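Local coordinates for epimerase family protein SDR39U1 (Homo sapiens, PDB 4B4O) that binds NADPH and is a putative NADP-dependent oxidoreductase of the short-chain dehydrogenase/reductase superfamily, at residues K101-V106 with A141-P146; K91-T94 with P99-A102; L244-V249 with M260-Q265. The protein carries 3 engineered substitutions. One frame throughout, in Å; residues are numbered along the deposited sequence.

Contact 1: K101-V106 with A141-P146. With NDP (NADPH dihydro-nicotinamide-adenine-dinucleotide phosphate), chain I.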
# COMPACT_ATOMS: atom_id res chain seq x y z
N LYS A 101 7.74 -16.62 12.39
CA LYS A 101 6.66 -16.44 13.35
C LYS A 101 5.58 -15.47 12.85
O LYS A 101 4.45 -15.54 13.30
CB LYS A 101 7.25 -16.02 14.72
CG LYS A 101 7.61 -14.54 14.88
N ALA A 102 5.92 -14.57 11.92
CA ALA A 102 4.94 -13.64 11.33
C ALA A 102 5.05 -13.51 9.80
O ALA A 102 6.12 -13.69 9.22
CB ALA A 102 5.00 -12.27 11.99
N TRP A 103 3.91 -13.21 9.17
CA TRP A 103 3.78 -13.11 7.69
C TRP A 103 2.76 -12.05 7.34
O TRP A 103 1.59 -12.18 7.66
CB TRP A 103 3.36 -14.46 7.12
CG TRP A 103 2.83 -14.56 5.70
CD1 TRP A 103 1.71 -15.26 5.28
CD2 TRP A 103 3.42 -14.06 4.45
NE1 TRP A 103 1.57 -15.20 3.92
CE2 TRP A 103 2.54 -14.51 3.36
CE3 TRP A 103 4.54 -13.31 4.13
CZ2 TRP A 103 2.78 -14.19 2.04
CZ3 TRP A 103 4.77 -13.00 2.78
CH2 TRP A 103 3.90 -13.42 1.76
N VAL A 104 3.22 -10.98 6.71
CA VAL A 104 2.41 -9.79 6.52
C VAL A 104 2.34 -9.40 5.06
O VAL A 104 3.37 -9.30 4.40
CB VAL A 104 3.01 -8.63 7.31
CG1 VAL A 104 2.11 -7.41 7.19
CG2 VAL A 104 3.25 -9.08 8.75
N LEU A 105 1.13 -9.18 4.56
CA LEU A 105 0.91 -8.78 3.16
C LEU A 105 0.30 -7.41 3.11
O LEU A 105 -0.49 -7.03 3.99
CB LEU A 105 -0.04 -9.75 2.47
CG LEU A 105 -0.25 -9.50 0.98
CD1 LEU A 105 1.08 -9.52 0.23
CD2 LEU A 105 -1.19 -10.55 0.42
N VAL A 106 0.70 -6.63 2.11
CA VAL A 106 0.07 -5.34 1.85
C VAL A 106 -0.82 -5.51 0.65
O VAL A 106 -0.38 -5.96 -0.41
CB VAL A 106 1.08 -4.20 1.57
CG1 VAL A 106 0.39 -2.98 0.99
CG2 VAL A 106 1.83 -3.79 2.84
N ALA A 141 -5.92 -14.43 -0.88
CA ALA A 141 -6.02 -15.90 -0.93
C ALA A 141 -4.64 -16.53 -1.15
O ALA A 141 -4.34 -17.59 -0.61
CB ALA A 141 -6.96 -16.33 -2.04
N ALA A 142 -3.83 -15.88 -1.98
CA ALA A 142 -2.53 -16.39 -2.34
C ALA A 142 -1.60 -16.42 -1.12
O ALA A 142 -0.72 -17.27 -1.03
CB ALA A 142 -1.95 -15.55 -3.47
N ALA A 143 -1.82 -15.49 -0.20
CA ALA A 143 -0.99 -15.39 0.99
C ALA A 143 -1.41 -16.36 2.09
O ALA A 143 -0.65 -16.57 3.04
CB ALA A 143 -1.02 -13.96 1.53
N ARG A 144 -2.62 -16.91 2.02
CA ARG A 144 -3.23 -17.54 3.19
C ARG A 144 -2.57 -18.88 3.52
O ARG A 144 -2.59 -19.79 2.72
CB ARG A 144 -4.74 -17.73 2.99
CG ARG A 144 -5.58 -18.41 4.12
CD ARG A 144 -6.98 -17.87 4.02
NE ARG A 144 -7.09 -16.42 4.27
CZ ARG A 144 -7.67 -15.50 3.49
NH1 ARG A 144 -8.30 -15.81 2.35
NH2 ARG A 144 -7.63 -14.21 3.87
N LEU A 145 -2.00 -18.97 4.70
CA LEU A 145 -1.39 -20.19 5.21
C LEU A 145 -2.43 -20.95 6.00
O LEU A 145 -3.23 -20.36 6.72
CB LEU A 145 -0.23 -19.87 6.15
CG LEU A 145 0.92 -18.96 5.68
CD1 LEU A 145 1.87 -18.62 6.82
CD2 LEU A 145 1.67 -19.64 4.53
N PRO A 146 -2.46 -22.29 5.85
CA PRO A 146 -3.25 -23.05 6.79
C PRO A 146 -2.44 -23.13 8.07
O PRO A 146 -1.21 -22.99 8.04
CB PRO A 146 -3.36 -24.45 6.11
CG PRO A 146 -2.08 -24.59 5.33
CD PRO A 146 -1.67 -23.16 4.94
PA NDP I . 6.66 0.06 -5.82
O1A NDP I . 6.26 -0.02 -7.31
O2A NDP I . 7.55 1.22 -5.32
O5B NDP I . 7.51 -1.24 -5.34
C5B NDP I . 7.19 -2.47 -5.98
C4B NDP I . 8.41 -3.36 -5.92
O4B NDP I . 8.01 -4.65 -6.36
C3B NDP I . 9.53 -2.86 -6.84
O3B NDP I . 10.62 -2.21 -6.13
C2B NDP I . 10.03 -4.11 -7.54
O2B NDP I . 11.16 -4.66 -6.88
C1B NDP I . 8.92 -5.10 -7.35
N9A NDP I . 8.22 -5.17 -8.64
C8A NDP I . 7.82 -4.19 -9.51
N7A NDP I . 7.25 -4.79 -10.64
C5A NDP I . 7.31 -6.14 -10.46
C6A NDP I . 6.92 -7.34 -11.19
N6A NDP I . 6.28 -7.27 -12.38
N1A NDP I . 7.19 -8.55 -10.65
C2A NDP I . 7.83 -8.63 -9.45
N3A NDP I . 8.20 -7.57 -8.70
C4A NDP I . 7.95 -6.36 -9.15
O3 NDP I . 5.22 -0.01 -5.08
PN NDP I . 4.94 0.57 -3.60
O1N NDP I . 6.21 0.43 -2.78
O2N NDP I . 4.32 1.93 -3.71
O5D NDP I . 3.77 -0.47 -3.06
C5D NDP I . 4.21 -1.83 -2.89
C4D NDP I . 3.03 -2.79 -2.84
O4D NDP I . 2.04 -2.13 -2.07
C3D NDP I . 2.38 -3.09 -4.21
O3D NDP I . 1.98 -4.50 -4.29
C2D NDP I . 1.20 -2.13 -4.27
O2D NDP I . 0.00 -2.58 -4.92
C1D NDP I . 0.82 -2.00 -2.82
N1N NDP I . 0.12 -0.75 -2.49
C2N NDP I . 0.67 0.45 -2.73
C3N NDP I . -0.00 1.61 -2.43
C7N NDP I . 0.66 2.91 -2.70
O7N NDP I . 1.88 2.90 -2.89
N7N NDP I . -0.04 4.04 -2.74
C4N NDP I . -1.34 1.58 -1.77
C5N NDP I . -1.84 0.23 -1.53
C6N NDP I . -1.09 -0.87 -1.90
P2B NDP I . 12.43 -5.22 -7.79
O1X NDP I . 11.99 -6.57 -8.34
O2X NDP I . 12.69 -4.18 -8.92
O3X NDP I . 13.45 -5.31 -6.64
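The indole NE1 of W103 donates a hydrogen bond to the backbone oxygen of A143, W103 NE1 and A143 O standing 2.8 Å apart with an N-H...O angle of 162°. The oxygen sits at the ring edge, in the indole plane, while the N-H arrives in the carbonyl plane on a lone pair, the C=O...N angle being 131°. Such in-plane geometry on both partners is likely to help fix the ring's rotation. The indole reaches its acceptor because CG is anti to the backbone N, chi1 165°, which carries the ring off the strand and over to A141-P146.

Apolar contacts gather around this one polar bond. The methyl of A143 is shared: its CB lies 3.8 Å from W103 CZ2, on the benzene part of the indole, and 3.6 Å from CD2 of L105, two residues along the strand. L145 meets the pyrrole part of the ring, beside the bonded nitrogen, its CD1 3.7 Å from W103 CD1, in an oblique approach. Helix 72-95 contributes to the same buried layer, L89 touching the indole and T86 touching A143.

This is strand-helix packing in a Rossmann-type fold. W103 and L105 project from one face of the parallel sheet, and V104 projects from the other, where it meets L202 and L206 of helix 195-207. Farther along the strand lies the cofactor: V106 CG1 is 3.6 Å from O4D of the NADPH nicotinamide ribose.

The case illustrates how a buried aromatic donor can be satisfied by main chain. Since the acceptor is a backbone carbonyl, the bond itself asks for no particular polar side chain at A143, whose methyl instead supplies the apolar surface that L105 and the indole both use.

Contact 2: K91-T94 with P99-A102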
# COMPACT_ATOMS: atom_id res chain seq x y z
N LYS A 91 4.32 -20.65 -0.08
CA LYS A 91 4.79 -22.02 -0.18
C LYS A 91 6.15 -22.21 0.49
O LYS A 91 6.40 -23.25 1.09
CB LYS A 91 4.82 -22.48 -1.64
CG LYS A 91 3.42 -22.62 -2.24
CD LYS A 91 3.45 -23.17 -3.66
CE LYS A 91 2.04 -23.34 -4.27
NZ LYS A 91 1.98 -24.56 -5.15
N ALA A 92 7.01 -21.21 0.40
CA ALA A 92 8.34 -21.28 1.01
C ALA A 92 8.23 -21.30 2.53
O ALA A 92 8.95 -22.06 3.19
CB ALA A 92 9.20 -20.11 0.55
N ILE A 93 7.32 -20.50 3.07
CA ILE A 93 7.05 -20.51 4.50
C ILE A 93 6.50 -21.86 4.97
O ILE A 93 6.97 -22.42 5.94
CB ILE A 93 6.04 -19.43 4.89
CG1 ILE A 93 6.65 -18.03 4.72
CG2 ILE A 93 5.61 -19.68 6.33
CD1 ILE A 93 5.65 -16.90 4.88
N THR A 94 5.50 -22.37 4.26
CA THR A 94 4.87 -23.64 4.60
C THR A 94 5.89 -24.75 4.65
O THR A 94 5.80 -25.62 5.50
CB THR A 94 3.75 -24.02 3.61
OG1 THR A 94 2.65 -23.13 3.78
CG2 THR A 94 3.27 -25.45 3.83
N PRO A 99 10.03 -22.32 10.35
CA PRO A 99 9.25 -21.27 9.67
C PRO A 99 9.16 -19.99 10.48
O PRO A 99 9.28 -20.03 11.70
CB PRO A 99 7.87 -21.90 9.53
CG PRO A 99 7.77 -22.86 10.68
CD PRO A 99 9.17 -23.39 10.89
N PRO A 100 8.95 -18.85 9.80
CA PRO A 100 8.88 -17.54 10.48
C PRO A 100 7.63 -17.39 11.32
O PRO A 100 6.60 -17.94 10.98
CB PRO A 100 8.88 -16.53 9.32
CG PRO A 100 8.37 -17.29 8.16
CD PRO A 100 8.84 -18.71 8.34
N LYS A 101 7.74 -16.62 12.39
CA LYS A 101 6.66 -16.44 13.35
C LYS A 101 5.58 -15.47 12.85
O LYS A 101 4.45 -15.54 13.30
CB LYS A 101 7.25 -16.02 14.72
CG LYS A 101 7.61 -14.54 14.88
N ALA A 102 5.92 -14.57 11.92
CA ALA A 102 4.94 -13.64 11.33
C ALA A 102 5.05 -13.51 9.80
O ALA A 102 6.12 -13.69 9.22
CB ALA A 102 5.00 -12.27 11.99
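With chi1 at -68°, I93 holds CG2 anti to its own backbone N and CG1 anti to the carbonyl carbon, and both branches meet the ring of P100. CG1 of I93 lies 3.9 Å from CG of P100, and CG2 of I93 is equally near CD of P100, also at 3.9 Å. The proline ring is thus met at two adjacent carbons by the fork of the isoleucine.

P99 takes a different part of the same residue. Its CB approaches the backbone oxygen of I93, with P99 CB and I93 O 3.7 Å apart, and the same P99 CB stands 4.5 Å from I93 CG2, a looser approach. No hydrogen bond crosses the contact.

The arrangement joins the late part of helix 72-95 to the loop that leads into strand 102-108, a helix-to-strand connection of the Rossmann-type fold. Around it, L49 also touches P100, whose carbonyl oxygen accepts a hydrogen bond from T150 OG1.

Neither proline has an amide hydrogen to offer, so what they bring to the helix is carbon. The loop therefore meets I93 through shape and apolar surface, while its polar ties run through main-chain atoms, the P100 carbonyl among them, to partners other than this helix.

Contact 3: L244-V249 with M260-Q265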
# COMPACT_ATOMS: atom_id res chain seq x y z
N LEU A 244 -9.23 18.53 -12.58
CA LEU A 244 -9.03 17.54 -13.65
C LEU A 244 -10.37 16.91 -13.97
O LEU A 244 -10.88 16.15 -13.17
CB LEU A 244 -8.07 16.44 -13.23
CG LEU A 244 -6.60 16.83 -13.12
CD1 LEU A 244 -5.68 15.63 -12.97
CD2 LEU A 244 -6.23 17.61 -14.38
N PRO A 245 -10.93 17.19 -15.16
CA PRO A 245 -12.20 16.55 -15.47
C PRO A 245 -12.10 15.05 -15.56
O PRO A 245 -11.01 14.50 -15.78
CB PRO A 245 -12.54 17.12 -16.84
CG PRO A 245 -11.77 18.38 -16.94
CD PRO A 245 -10.50 18.10 -16.23
N SER A 246 -13.23 14.39 -15.34
CA SER A 246 -13.29 12.92 -15.36
C SER A 246 -12.85 12.36 -16.70
O SER A 246 -12.06 11.42 -16.74
CB SER A 246 -14.71 12.47 -15.08
OG SER A 246 -15.15 12.99 -13.85
N ALA A 247 -13.36 12.94 -17.79
CA ALA A 247 -13.06 12.49 -19.15
C ALA A 247 -11.55 12.44 -19.40
O ALA A 247 -11.07 11.51 -20.05
CB ALA A 247 -13.76 13.37 -20.18
N VAL A 248 -10.82 13.40 -18.86
CA VAL A 248 -9.38 13.52 -19.10
C VAL A 248 -8.63 12.47 -18.29
O VAL A 248 -7.64 11.91 -18.76
CB VAL A 248 -8.81 14.94 -18.75
CG1 VAL A 248 -7.30 14.96 -18.84
CG2 VAL A 248 -9.38 16.03 -19.66
N VAL A 249 -9.05 12.24 -17.05
CA VAL A 249 -8.42 11.21 -16.22
C VAL A 249 -8.69 9.83 -16.83
O VAL A 249 -7.81 8.98 -16.87
CB VAL A 249 -8.91 11.29 -14.76
CG1 VAL A 249 -8.37 10.13 -13.93
CG2 VAL A 249 -8.53 12.63 -14.14
N MSE A 260 -9.90 4.46 -9.27
CA MSE A 260 -9.03 4.71 -8.12
C MSE A 260 -8.80 6.17 -7.90
O MSE A 260 -8.40 6.55 -6.80
CB MSE A 260 -7.67 4.04 -8.34
CG MSE A 260 -7.79 2.54 -8.10
SE MSE A 260 -6.11 1.67 -8.63
CE MSE A 260 -6.42 2.35 -10.43
N LEU A 261 -9.03 6.99 -8.92
CA LEU A 261 -8.78 8.44 -8.83
C LEU A 261 -10.07 9.26 -8.66
O LEU A 261 -10.10 10.21 -7.88
CB LEU A 261 -8.00 8.93 -10.08
CG LEU A 261 -6.48 8.68 -10.20
CD1 LEU A 261 -6.23 7.18 -10.18
CD2 LEU A 261 -5.87 9.26 -11.47
N LEU A 262 -11.11 8.90 -9.41
CA LEU A 262 -12.37 9.66 -9.44
C LEU A 262 -13.37 9.26 -8.37
O LEU A 262 -14.29 10.01 -8.07
CB LEU A 262 -13.04 9.50 -10.81
CG LEU A 262 -12.28 9.99 -12.04
CD1 LEU A 262 -12.99 9.53 -13.30
CD2 LEU A 262 -12.13 11.50 -12.02
N GLU A 263 -13.19 8.08 -7.79
CA GLU A 263 -14.09 7.59 -6.76
C GLU A 263 -13.32 7.20 -5.52
O GLU A 263 -12.09 7.24 -5.50
CB GLU A 263 -14.89 6.40 -7.29
CG GLU A 263 -15.59 6.64 -8.62
CD GLU A 263 -16.50 5.50 -9.02
OE1 GLU A 263 -17.31 5.07 -8.17
OE2 GLU A 263 -16.41 5.03 -10.17
N GLY A 264 -14.05 6.83 -4.48
CA GLY A 264 -13.44 6.54 -3.19
C GLY A 264 -14.30 5.83 -2.16
O GLY A 264 -15.51 5.73 -2.29
N GLN A 265 -13.61 5.31 -1.14
CA GLN A 265 -14.21 4.54 -0.05
C GLN A 265 -13.93 5.29 1.24
O GLN A 265 -12.77 5.69 1.49
CB GLN A 265 -13.52 3.18 0.12
CG GLN A 265 -13.26 2.34 -1.11
CD GLN A 265 -12.05 2.75 -1.92
OE1 GLN A 265 -11.34 3.69 -1.59
NE2 GLN A 265 -11.80 2.00 -3.00
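V249 and L261 make the more enclosed part of a helix-helix packing between two consecutive helices, 246-253 and 255-262, in the C-terminal DUF1731 region. CG1 of V249, which is buried, stands anti to its backbone N (chi1 174°) and lies 3.6 Å from CD2 of L261 and 4.0 Å from L261 CB, the two side chains passing at a slant. I183, from a loop, touches V249 and also L262, which belongs to both sides.

The serine side is the more solvent-exposed. There S246, in the first turn of its helix and only partly buried, meets the forked end of L262. The serine brings carbon as much as oxygen: S246 CB is 3.8 Å from L262 CD1, and its hydroxyl makes no hydrogen bond across the contact. The same leucine spans both sides, because its CD2 also approaches V249 CB at 4.2 Å.

Replacing L262 by an alanine here removes both end methyls and would probably open a gap between the two helices beside S246 and V249, leaving both without their leucine neighbour.

At the serine end a leucine methyl lies beside the hydroxyl, L262 CD2 being 3.8 Å from S246 OG.

In the fold
From the N terminus, contact 2 comes first: it closes the short loop between helix 72-95 and strand 102-108. Contact 1 begins where contact 2 ends, sharing K101 and A102, and spans a longer excursion of 34 residues that returns through helix 131-143. The two also touch, W103 CD2 lying 3.6 Å from I93 CD1 and L145 CD1 3.9 Å from I93 CG2, so that two helices and a strand share one apolar layer of the Rossmann-type domain. Contact 3 follows in series, joining two successive helices in the C-terminal region. Its centre is about 32 Å from that of contact 1, on the opposite side of the chain's centre.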